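Local coordinates for outer membrane protein (Bartonella henselae, PDB 2FI9) that is of unknown function but belongs to the DUF498/DUF598 family and may be associated with the outer membrane, at residues I40-G43 / I44-I47. Numbering follows the deposited sequence.
Sequences IPSG and IYGI
Tyr45 reaches back over the turn that precedes it and bonds its phenol to Ser42. The hydrogen bond runs from Tyr45 OH to Ser42 OG, 2.7 Å. Ser42 OG lies in the plane of the ring, at its edge. The serine hydroxyl is turned to the phenol by its chi1 of 69°, which sets OG between the backbone N and the carbonyl carbon. Ser42 OG also hydrogen-bonds Glu65, so this hydroxyl links the tyrosine to the acid.

The tight part of the contact lies deeper, at one side of the ring. Ile40 is buried and crosses Tyr45 at about a right angle. Its CG1 and CD1 both approach the CE2 corner, with Ile40 CD1 3.7 Å from Tyr45 CE2. Gly43 O sits obliquely by the same side, 3.6 Å from Tyr45 CE2. Ile40 also packs on Val62 of helix 60-64 and on Ala121 of strand 120-124.

The looser part is at the turn. Ser42 is partly exposed there, and so is Tyr45, in contrast to the buried Ile40 and Gly43. The tyrosine ring has two further partners: it makes a cation-pi contact with Arg61 and meets the ring of His11.

The turn itself is closed by two backbone hydrogen bonds between Ile40 and Gly43: Ile40 N to Gly43 O and Gly43 N to Ile40 O, each 2.9 Å. Gly43 takes an unusual positive phi of 147° at the start of strand 43-47. This is a beta hairpin closed by a two-residue type I turn, joining antiparallel strands 36-40 and 43-47 at one margin of the mixed sheet.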
loop_
_atom_site.group_PDB
_atom_site.type_symbol
_atom_site.label_atom_id
_atom_site.label_comp_id
_atom_site.label_asym_id
_atom_site.label_seq_id
_atom_site.Cartn_x
_atom_site.Cartn_y
_atom_site.Cartn_z
ATOM N N ILE A 40 -4.633 -3.806 -3.563
ATOM C CA ILE A 40 -4.642 -5.235 -3.265
ATOM C C ILE A 40 -5.271 -5.972 -4.464
ATOM O O ILE A 40 -5.803 -5.324 -5.369
ATOM C CB ILE A 40 -5.369 -5.506 -1.921
ATOM C CG1 ILE A 40 -6.766 -4.864 -1.937
ATOM C CG2 ILE A 40 -4.550 -4.937 -0.779
ATOM C CD1 ILE A 40 -7.595 -5.130 -0.677
ATOM N N PRO A 41 -5.142 -7.309 -4.529
ATOM C CA PRO A 41 -5.709 -7.983 -5.716
ATOM C C PRO A 41 -7.155 -7.616 -6.069
ATOM O O PRO A 41 -7.501 -7.605 -7.268
ATOM C CB PRO A 41 -5.568 -9.468 -5.367
ATOM C CG PRO A 41 -4.317 -9.488 -4.566
ATOM C CD PRO A 41 -4.436 -8.265 -3.657
ATOM N N SER A 42 -7.991 -7.320 -5.064
ATOM C CA SER A 42 -9.417 -6.993 -5.326
ATOM C C SER A 42 -9.645 -5.536 -5.769
ATOM O O SER A 42 -10.757 -5.164 -6.135
ATOM C CB SER A 42 -10.279 -7.287 -4.100
ATOM O OG SER A 42 -9.978 -6.376 -3.047
ATOM N N GLY A 43 -8.601 -4.713 -5.702
ATOM C CA GLY A 43 -8.688 -3.358 -6.224
ATOM C C GLY A 43 -7.875 -2.323 -5.496
ATOM O O GLY A 43 -7.051 -2.650 -4.633
ATOM N N ILE A 44 -8.113 -1.071 -5.854
ATOM C CA ILE A 44 -7.495 0.069 -5.199
ATOM C C ILE A 44 -8.593 0.774 -4.422
ATOM O O ILE A 44 -9.598 1.186 -5.016
ATOM C CB ILE A 44 -6.885 1.039 -6.242
ATOM C CG1 ILE A 44 -5.880 0.284 -7.124
ATOM C CG2 ILE A 44 -6.208 2.242 -5.545
ATOM C CD1 ILE A 44 -5.277 1.091 -8.266
ATOM N N TYR A 45 -8.404 0.923 -3.111
ATOM C CA TYR A 45 -9.407 1.514 -2.226
ATOM C C TYR A 45 -8.823 2.727 -1.511
ATOM O O TYR A 45 -7.648 2.719 -1.136
ATOM C CB TYR A 45 -9.813 0.513 -1.142
ATOM C CG TYR A 45 -10.355 -0.802 -1.639
ATOM C CD1 TYR A 45 -11.725 -1.041 -1.664
ATOM C CD2 TYR A 45 -9.497 -1.816 -2.057
ATOM C CE1 TYR A 45 -12.236 -2.255 -2.110
ATOM C CE2 TYR A 45 -9.989 -3.037 -2.509
ATOM C CZ TYR A 45 -11.362 -3.249 -2.520
ATOM O OH TYR A 45 -11.869 -4.446 -2.971
ATOM N N GLY A 46 -9.635 3.758 -1.307
ATOM C CA GLY A 46 -9.225 4.847 -0.420
ATOM C C GLY A 46 -9.203 4.371 1.020
ATOM O O GLY A 46 -10.054 3.578 1.442
ATOM N N ILE A 47 -8.206 4.827 1.776
ATOM C CA ILE A 47 -8.209 4.637 3.214
ATOM C C ILE A 47 -7.889 5.961 3.897
ATOM O O ILE A 47 -7.049 6.746 3.437
ATOM C CB ILE A 47 -7.244 3.534 3.694
ATOM C CG1 ILE A 47 -5.936 3.591 2.930
ATOM C CG2 ILE A 47 -7.894 2.149 3.545
ATOM C CD1 ILE A 47 -4.776 3.140 3.725
#